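PDB 4K0J: heavy metal cation tricomponent efflux pump ZneA(CzcA-like), which probably exports zinc ions in exchange for protons, as the inner-membrane RND component of a three-part heavy-metal efflux system. Local coordinates for residues P319-S324 and A612-P617; L347-F352 and A965-L970; G553-Q558 and V646-P651. All blocks are in the same frame, centred on the assembly; numbering follows the deposited sequence.

Contacts 1 and 3 lie together in the porter region outside the membrane, their centres about 12 Å apart, and contact 2 lies in the transmembrane domain, centred about 39 Å from contact 1 and 42 Å from contact 3. Contacts 1 and 3 meet in one antiparallel sheet, through strand 608-615 of contact 1 and strand 554-560 of contact 3: Val613 N lies 2.9 Å from Ile555 O in a probable hydrogen bond, and Ala612 packs against Trp556. Helix 323-353 ties contacts 1 and 2 together, since it starts beside the porter sheets at contact 1 and runs into the membrane, where its far end takes part in contact 2. Contacts 2 and 3 do not touch.

Contact 1. Residues P319-S324 and A612-P617; sequences PYIDRS and AVTLHP
Tyr320 meets strand 608-615 through ring atoms CD1 and CE1, and Ala612 and Thr614 point their CB atoms back at it. Two methyls do the touching: Ala612 CB reaches Tyr320 CE1 at 3.9 Å, and Thr614 CG2 comes to 4.0 Å from Tyr320 CD1. Both approach the ring obliquely, while the Tyr320 and Thr614 side chains cross at about a right angle.

Tyr320 CG sits between the backbone N and the carbonyl carbon (chi1 65°), which directs the ring to strand 608-615. Its hydroxyl is held by Gln281, with a weak bond to Arg139, so the polar end is tied to its own sheet. Thr614 sorts its two branches: at chi1 74° OG1 turns to the backbone N of His589 on the adjacent strand, leaving CG2 for Tyr320. That methyl also lies 3.4 Å from Tyr320 O.

Ile321 reaches over with CD1 and CG1. Its CD1 approaches Ala612 CB at 4.4 Å and its CG1 approaches Thr614 CG2 at 4.3 Å. Tyr320 and Ile321 both face Arg139 in a classic beta bulge, where the chain turns a corner.

Just beyond, Asp322 N-caps helix 323-353. Its OD1 accepts from Ser324 N at 3.1 Å on the anti side and from Ser324 OG at 2.9 Å on the syn side.

This joins two porter subdomains that probably correspond to PN2 and PC1 of AcrB. Because Tyr320 OH and Thr614 OG1 each find partners in their own sheet, these two segments meet chiefly through carbon, by methyls and ring carbons, probably without directional bonds that would fix one exact register between them.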
loop_
_atom_site.group_PDB
_atom_site.type_symbol
_atom_site.label_atom_id
_atom_site.label_comp_id
_atom_site.label_asym_id
_atom_site.label_seq_id
_atom_site.Cartn_x
_atom_site.Cartn_y
_atom_site.Cartn_z
ATOM N N PRO C 319 14.576 -14.865 -31.929
ATOM C CA PRO C 319 13.759 -13.652 -31.849
ATOM C C PRO C 319 13.574 -12.968 -33.201
ATOM O O PRO C 319 14.389 -13.150 -34.101
ATOM C CB PRO C 319 14.578 -12.753 -30.921
ATOM C CG PRO C 319 15.991 -13.192 -31.121
ATOM C CD PRO C 319 15.934 -14.666 -31.391
ATOM N N TYR C 320 12.503 -12.194 -33.336
ATOM C CA TYR C 320 12.301 -11.374 -34.522
ATOM C C TYR C 320 12.045 -9.926 -34.124
ATOM O O TYR C 320 12.263 -9.006 -34.912
ATOM C CB TYR C 320 11.194 -11.933 -35.436
ATOM C CG TYR C 320 9.794 -11.956 -34.867
ATOM C CD1 TYR C 320 9.011 -10.810 -34.846
ATOM C CD2 TYR C 320 9.235 -13.139 -34.394
ATOM C CE1 TYR C 320 7.720 -10.831 -34.343
ATOM C CE2 TYR C 320 7.943 -13.170 -33.890
ATOM C CZ TYR C 320 7.191 -12.012 -33.869
ATOM O OH TYR C 320 5.910 -12.029 -33.371
ATOM N N ILE C 321 11.582 -9.734 -32.894
ATOM C CA ILE C 321 11.604 -8.414 -32.278
ATOM C C ILE C 321 12.336 -8.511 -30.946
ATOM O O ILE C 321 12.082 -9.409 -30.148
ATOM C CB ILE C 321 10.192 -7.805 -32.086
ATOM C CG1 ILE C 321 9.489 -7.652 -33.437
ATOM C CG2 ILE C 321 10.287 -6.444 -31.409
ATOM C CD1 ILE C 321 8.157 -6.908 -33.380
ATOM N N ASP C 322 13.258 -7.584 -30.724
ATOM C CA ASP C 322 14.082 -7.592 -29.530
ATOM C C ASP C 322 14.377 -6.153 -29.123
ATOM O O ASP C 322 15.195 -5.481 -29.754
ATOM C CB ASP C 322 15.384 -8.334 -29.826
ATOM C CG ASP C 322 16.165 -8.672 -28.580
ATOM O OD1 ASP C 322 16.232 -7.830 -27.662
ATOM O OD2 ASP C 322 16.715 -9.790 -28.523
ATOM N N ARG C 323 13.716 -5.691 -28.065
ATOM C CA ARG C 323 13.806 -4.298 -27.621
ATOM C C ARG C 323 15.250 -3.797 -27.493
ATOM O O ARG C 323 15.532 -2.597 -27.655
ATOM C CB ARG C 323 13.057 -4.127 -26.299
ATOM C CG ARG C 323 13.107 -2.726 -25.732
ATOM C CD ARG C 323 12.101 -1.813 -26.386
ATOM N NE ARG C 323 10.756 -2.076 -25.895
ATOM C CZ ARG C 323 9.824 -2.718 -26.585
ATOM N NH1 ARG C 323 8.626 -2.919 -26.051
ATOM N NH2 ARG C 323 10.089 -3.153 -27.811
ATOM N N SER C 324 16.160 -4.727 -27.222
ATOM C CA SER C 324 17.578 -4.412 -27.128
ATOM C C SER C 324 18.085 -3.745 -28.401
ATOM O O SER C 324 18.885 -2.818 -28.329
ATOM C CB SER C 324 18.394 -5.671 -26.834
ATOM O OG SER C 324 17.866 -6.364 -25.716
ATOM N N ALA C 612 3.272 -8.571 -37.802
ATOM C CA ALA C 612 4.509 -7.879 -37.466
ATOM C C ALA C 612 5.455 -7.869 -38.666
ATOM O O ALA C 612 5.784 -8.917 -39.225
ATOM C CB ALA C 612 5.169 -8.517 -36.258
ATOM N N VAL C 613 5.883 -6.674 -39.059
ATOM C CA VAL C 613 6.771 -6.503 -40.204
ATOM C C VAL C 613 8.123 -5.946 -39.791
ATOM O O VAL C 613 8.249 -4.760 -39.483
ATOM C CB VAL C 613 6.165 -5.556 -41.238
ATOM C CG1 VAL C 613 7.099 -5.418 -42.426
ATOM C CG2 VAL C 613 4.810 -6.071 -41.682
ATOM N N THR C 614 9.131 -6.809 -39.787
ATOM C CA THR C 614 10.477 -6.415 -39.394
ATOM C C THR C 614 11.260 -5.970 -40.620
ATOM O O THR C 614 11.079 -6.510 -41.710
ATOM C CB THR C 614 11.226 -7.572 -38.704
ATOM O OG1 THR C 614 11.614 -8.545 -39.682
ATOM C CG2 THR C 614 10.341 -8.237 -37.659
ATOM N N LEU C 615 12.134 -4.987 -40.439
ATOM C CA LEU C 615 12.873 -4.417 -41.559
ATOM C C LEU C 615 14.365 -4.716 -41.497
ATOM O O LEU C 615 14.867 -5.258 -40.511
ATOM C CB LEU C 615 12.665 -2.902 -41.614
ATOM C CG LEU C 615 11.224 -2.399 -41.540
ATOM C CD1 LEU C 615 11.179 -0.877 -41.633
ATOM C CD2 LEU C 615 10.378 -3.043 -42.629
ATOM N N HIS C 616 15.064 -4.361 -42.568
ATOM C CA HIS C 616 16.519 -4.378 -42.581
ATOM C C HIS C 616 17.021 -3.053 -42.021
ATOM O O HIS C 616 16.274 -2.074 -41.996
ATOM C CB HIS C 616 17.035 -4.568 -44.008
ATOM C CG HIS C 616 16.944 -5.979 -44.498
ATOM N ND1 HIS C 616 17.754 -6.985 -44.019
ATOM C CD2 HIS C 616 16.141 -6.550 -45.426
ATOM C CE1 HIS C 616 17.453 -8.116 -44.630
ATOM N NE2 HIS C 616 16.477 -7.880 -45.489
ATOM N N PRO C 617 18.279 -3.019 -41.552
ATOM C CA PRO C 617 18.874 -1.744 -41.148
ATOM C C PRO C 617 18.758 -0.721 -42.272
ATOM O O PRO C 617 19.031 -1.056 -43.426
ATOM C CB PRO C 617 20.340 -2.109 -40.926
ATOM C CG PRO C 617 20.306 -3.531 -40.519
ATOM C CD PRO C 617 19.178 -4.157 -41.283
#

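Contact 2. Residues L347-F352 and A965-L970; sequences LVLLLF and ATVAAL
Val348 points toward helix 958-970 and is met there by Thr966, Val967 and Leu970, an antiparallel pairing of two transmembrane helices in the twelve-helix RND membrane domain. The short axes pass 9.9 Å apart, with 156° between their directions.

The valine's two methyls share the work. CG1, anti to the backbone N (chi1 -180°), touches both Thr966 CG2 and Val967 CG1, at 3.6 Å each. CG2 reaches Leu970 CD1 at 3.6 Å and also touches Thr966 CG2. All three partners cross Val348 obliquely, so the branched ends meet at a slant.

Thr966 faces this apolar cluster with its methyl because OG1 is turned back to Leu962 O, one helical turn earlier. Val967 CG1 also comes near Leu349, and both residues touch Ile402 of helix 399-411. Val967 packs on Asp399 of that helix too, a helix that probably corresponds to the one carrying the proton-relay aspartates in AcrB.

At the far end Phe352, which also packs on Arg959 and Met963, brings CE1 to 4.5 Å from Thr966 OG1.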
loop_
_atom_site.group_PDB
_atom_site.type_symbol
_atom_site.label_atom_id
_atom_site.label_comp_id
_atom_site.label_asym_id
_atom_site.label_seq_id
_atom_site.Cartn_x
_atom_site.Cartn_y
_atom_site.Cartn_z
ATOM N N LEU C 347 34.525 23.472 -31.525
ATOM C CA LEU C 347 35.033 24.083 -32.749
ATOM C C LEU C 347 34.741 25.578 -32.738
ATOM O O LEU C 347 35.587 26.387 -33.127
ATOM C CB LEU C 347 34.407 23.432 -33.983
ATOM C CG LEU C 347 35.354 22.667 -34.909
ATOM C CD1 LEU C 347 36.411 23.602 -35.476
ATOM C CD2 LEU C 347 35.997 21.496 -34.179
ATOM N N VAL C 348 33.546 25.940 -32.278
ATOM C CA VAL C 348 33.169 27.345 -32.163
ATOM C C VAL C 348 34.035 28.085 -31.145
ATOM O O VAL C 348 34.535 29.175 -31.429
ATOM C CB VAL C 348 31.693 27.518 -31.774
ATOM C CG1 VAL C 348 31.353 28.996 -31.669
ATOM C CG2 VAL C 348 30.798 26.843 -32.786
ATOM N N LEU C 349 34.210 27.495 -29.964
ATOM C CA LEU C 349 35.050 28.095 -28.927
ATOM C C LEU C 349 36.486 28.308 -29.410
ATOM O O LEU C 349 37.095 29.353 -29.157
ATOM C CB LEU C 349 35.053 27.227 -27.667
ATOM C CG LEU C 349 33.732 27.088 -26.912
ATOM C CD1 LEU C 349 33.847 26.026 -25.831
ATOM C CD2 LEU C 349 33.316 28.420 -26.312
ATOM N N LEU C 350 37.013 27.310 -30.112
ATOM C CA LEU C 350 38.368 27.359 -30.649
ATOM C C LEU C 350 38.500 28.458 -31.697
ATOM O O LEU C 350 39.432 29.261 -31.652
ATOM C CB LEU C 350 38.739 26.011 -31.271
ATOM C CG LEU C 350 40.230 25.736 -31.471
ATOM C CD1 LEU C 350 40.882 25.416 -30.139
ATOM C CD2 LEU C 350 40.447 24.606 -32.465
ATOM N N LEU C 351 37.562 28.487 -32.639
ATOM C CA LEU C 351 37.564 29.493 -33.699
ATOM C C LEU C 351 37.395 30.909 -33.151
ATOM O O LEU C 351 37.904 31.871 -33.728
ATOM C CB LEU C 351 36.468 29.188 -34.723
ATOM C CG LEU C 351 36.752 28.030 -35.683
ATOM C CD1 LEU C 351 35.472 27.516 -36.324
ATOM C CD2 LEU C 351 37.746 28.468 -36.746
ATOM N N PHE C 352 36.686 31.032 -32.032
ATOM C CA PHE C 352 36.384 32.343 -31.467
ATOM C C PHE C 352 37.478 32.885 -30.553
ATOM O O PHE C 352 38.075 33.919 -30.848
ATOM C CB PHE C 352 35.035 32.326 -30.741
ATOM C CG PHE C 352 33.909 32.903 -31.551
ATOM C CD1 PHE C 352 33.253 32.134 -32.497
ATOM C CD2 PHE C 352 33.513 34.218 -31.372
ATOM C CE1 PHE C 352 32.219 32.666 -33.248
ATOM C CE2 PHE C 352 32.480 34.756 -32.118
ATOM C CZ PHE C 352 31.833 33.979 -33.057
ATOM N N ALA C 965 25.105 32.872 -29.395
ATOM C CA ALA C 965 24.122 32.566 -30.427
ATOM C C ALA C 965 24.639 31.554 -31.440
ATOM O O ALA C 965 23.868 31.015 -32.234
ATOM C CB ALA C 965 23.688 33.831 -31.132
ATOM N N THR C 966 25.945 31.310 -31.424
ATOM C CA THR C 966 26.523 30.304 -32.303
ATOM C C THR C 966 26.596 28.940 -31.629
ATOM O O THR C 966 26.111 27.949 -32.174
ATOM C CB THR C 966 27.915 30.704 -32.795
ATOM O OG1 THR C 966 27.825 31.931 -33.532
ATOM C CG2 THR C 966 28.481 29.623 -33.696
ATOM N N VAL C 967 27.205 28.887 -30.447
ATOM C CA VAL C 967 27.307 27.617 -29.731
ATOM C C VAL C 967 25.928 27.041 -29.428
ATOM O O VAL C 967 25.712 25.832 -29.538
ATOM C CB VAL C 967 28.124 27.734 -28.429
ATOM C CG1 VAL C 967 29.602 27.840 -28.740
ATOM C CG2 VAL C 967 27.657 28.920 -27.608
ATOM N N ALA C 968 24.988 27.908 -29.065
ATOM C CA ALA C 968 23.641 27.449 -28.760
ATOM C C ALA C 968 22.909 27.000 -30.022
ATOM O O ALA C 968 21.889 26.323 -29.944
ATOM C CB ALA C 968 22.858 28.531 -28.038
ATOM N N ALA C 969 23.437 27.370 -31.185
ATOM C CA ALA C 969 22.778 27.056 -32.447
ATOM C C ALA C 969 23.538 26.027 -33.272
ATOM O O ALA C 969 23.141 25.711 -34.390
ATOM C CB ALA C 969 22.557 28.319 -33.259
ATOM N N LEU C 970 24.632 25.508 -32.723
ATOM C CA LEU C 970 25.388 24.458 -33.403
ATOM C C LEU C 970 25.359 23.158 -32.615
ATOM O O LEU C 970 25.733 22.103 -33.128
ATOM C CB LEU C 970 26.833 24.885 -33.670
ATOM C CG LEU C 970 27.038 25.930 -34.767
ATOM C CD1 LEU C 970 28.462 25.878 -35.286
ATOM C CD2 LEU C 970 26.048 25.736 -35.902
#

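Contact 3. Residues G553-Q558 and V646-P651; sequences GSIWLQ and VGFSQP
Gln558 NE2 is gripped by two carboxylates, Glu610 and Asp654, while its backbone pairs with Gly647 on the neighbouring strand. Asp654 also takes a bond from Ser649 OG, so one acid bridges side chains from both strands. The amide's other end, OE1, bonds to His608. With both ends engaged the amide is held against rotation, and NE2 lies in the plane of the Trp556 ring, at its edge.

Strands 554-560 and 645-649 run antiparallel in the sheet that also holds strand 608-615. Gln558 N reaches Gly647 O at 2.9 Å and the return bond is as long. Trp556 and Ser649 form the second hydrogen-bonded pair; Ser649 N meets Trp556 O at 2.9 Å.

Trp556 CG is anti to its N (chi1 -167°), which swings the indole away from the partner strand but sets CE3 3.8 Å from Pro651 CG. On the face that carries Leu557 and Phe648, Leu557 CD2 packs on Val646 CG1 at 3.7 Å, and both residues touch Phe638 of helix 627-638.

That side is largely apolar, while the side with Trp556, Gln558 and Ser649 also holds a polar network. Gln558, bonded at both ends, thus ties Glu610, Asp654 and His608 to this edge pair of strands.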
loop_
_atom_site.group_PDB
_atom_site.type_symbol
_atom_site.label_atom_id
_atom_site.label_comp_id
_atom_site.label_asym_id
_atom_site.label_seq_id
_atom_site.Cartn_x
_atom_site.Cartn_y
_atom_site.Cartn_z
ATOM N N GLY C 553 11.779 0.108 -34.608
ATOM C CA GLY C 553 12.520 -0.789 -35.474
ATOM C C GLY C 553 11.707 -1.403 -36.603
ATOM O O GLY C 553 12.269 -1.853 -37.604
ATOM N N SER C 554 10.386 -1.411 -36.455
ATOM C CA SER C 554 9.534 -2.189 -37.347
ATOM C C SER C 554 8.220 -1.506 -37.705
ATOM O O SER C 554 8.060 -0.303 -37.515
ATOM C CB SER C 554 9.252 -3.558 -36.720
ATOM O OG SER C 554 8.890 -3.426 -35.358
ATOM N N ILE C 555 7.287 -2.295 -38.233
ATOM C CA ILE C 555 5.955 -1.814 -38.602
ATOM C C ILE C 555 4.876 -2.824 -38.203
ATOM O O ILE C 555 4.986 -4.001 -38.523
ATOM C CB ILE C 555 5.844 -1.578 -40.124
ATOM C CG1 ILE C 555 6.775 -0.451 -40.571
ATOM C CG2 ILE C 555 4.412 -1.251 -40.516
ATOM C CD1 ILE C 555 6.682 -0.151 -42.043
ATOM N N TRP C 556 3.831 -2.365 -37.517
ATOM C CA TRP C 556 2.736 -3.249 -37.107
ATOM C C TRP C 556 1.481 -3.077 -37.967
ATOM O O TRP C 556 1.159 -1.974 -38.398
ATOM C CB TRP C 556 2.383 -3.022 -35.641
ATOM C CG TRP C 556 1.499 -4.064 -35.064
ATOM C CD1 TRP C 556 0.137 -4.042 -35.002
ATOM C CD2 TRP C 556 1.912 -5.288 -34.447
ATOM N NE1 TRP C 556 -0.328 -5.185 -34.389
ATOM C CE2 TRP C 556 0.744 -5.964 -34.038
ATOM C CE3 TRP C 556 3.156 -5.879 -34.202
ATOM C CZ2 TRP C 556 0.783 -7.201 -33.398
ATOM C CZ3 TRP C 556 3.191 -7.110 -33.568
ATOM C CH2 TRP C 556 2.011 -7.756 -33.174
ATOM N N LEU C 557 0.773 -4.176 -38.200
ATOM C CA LEU C 557 -0.402 -4.170 -39.062
ATOM C C LEU C 557 -1.656 -4.693 -38.360
ATOM O O LEU C 557 -1.622 -5.714 -37.678
ATOM C CB LEU C 557 -0.138 -5.004 -40.323
ATOM C CG LEU C 557 0.544 -4.397 -41.555
ATOM C CD1 LEU C 557 1.923 -3.868 -41.243
ATOM C CD2 LEU C 557 0.635 -5.434 -42.653
ATOM N N GLN C 558 -2.765 -3.984 -38.533
ATOM C CA GLN C 558 -4.064 -4.494 -38.116
ATOM C C GLN C 558 -4.842 -4.915 -39.354
ATOM O O GLN C 558 -5.629 -4.145 -39.897
ATOM C CB GLN C 558 -4.838 -3.435 -37.337
ATOM C CG GLN C 558 -4.238 -3.115 -35.984
ATOM C CD GLN C 558 -4.496 -4.205 -34.966
ATOM O OE1 GLN C 558 -5.420 -5.005 -35.120
ATOM N NE2 GLN C 558 -3.678 -4.246 -33.920
ATOM N N VAL C 646 -5.981 -3.476 -44.559
ATOM C CA VAL C 646 -4.759 -3.368 -43.764
ATOM C C VAL C 646 -4.580 -2.047 -43.019
ATOM O O VAL C 646 -4.443 -0.991 -43.637
ATOM C CB VAL C 646 -3.526 -3.575 -44.644
ATOM C CG1 VAL C 646 -2.268 -3.400 -43.827
ATOM C CG2 VAL C 646 -3.567 -4.946 -45.293
ATOM N N GLY C 647 -4.559 -2.120 -41.689
ATOM C CA GLY C 647 -4.306 -0.956 -40.859
ATOM C C GLY C 647 -2.823 -0.808 -40.590
ATOM O O GLY C 647 -2.142 -1.801 -40.331
ATOM N N PHE C 648 -2.326 0.426 -40.644
ATOM C CA PHE C 648 -0.897 0.698 -40.490
ATOM C C PHE C 648 -0.529 1.404 -39.178
ATOM O O PHE C 648 -1.046 2.480 -38.864
ATOM C CB PHE C 648 -0.389 1.524 -41.667
ATOM C CG PHE C 648 -0.078 0.715 -42.888
ATOM C CD1 PHE C 648 1.198 0.230 -43.104
ATOM C CD2 PHE C 648 -1.054 0.451 -43.829
ATOM C CE1 PHE C 648 1.496 -0.513 -44.239
ATOM C CE2 PHE C 648 -0.761 -0.291 -44.964
ATOM C CZ PHE C 648 0.516 -0.772 -45.166
ATOM N N SER C 649 0.385 0.792 -38.427
ATOM C CA SER C 649 0.842 1.319 -37.142
ATOM C C SER C 649 2.224 0.779 -36.773
ATOM O O SER C 649 3.007 0.414 -37.644
ATOM C CB SER C 649 -0.172 1.001 -36.037
ATOM O OG SER C 649 -0.760 -0.275 -36.232
ATOM N N GLN C 650 2.526 0.746 -35.479
ATOM C CA GLN C 650 3.813 0.239 -35.002
ATOM C C GLN C 650 3.617 -0.627 -33.759
ATOM O O GLN C 650 2.642 -0.457 -33.037
ATOM C CB GLN C 650 4.788 1.391 -34.720
ATOM C CG GLN C 650 5.054 2.272 -35.919
ATOM C CD GLN C 650 6.256 3.157 -35.737
ATOM O OE1 GLN C 650 7.382 2.755 -36.029
ATOM N NE2 GLN C 650 6.026 4.378 -35.264
ATOM N N PRO C 651 4.540 -1.572 -33.516
ATOM C CA PRO C 651 4.355 -2.539 -32.429
ATOM C C PRO C 651 4.194 -1.945 -31.025
ATOM O O PRO C 651 3.397 -2.473 -30.256
ATOM C CB PRO C 651 5.614 -3.401 -32.522
ATOM C CG PRO C 651 5.983 -3.341 -33.956
ATOM C CD PRO C 651 5.695 -1.924 -34.360
#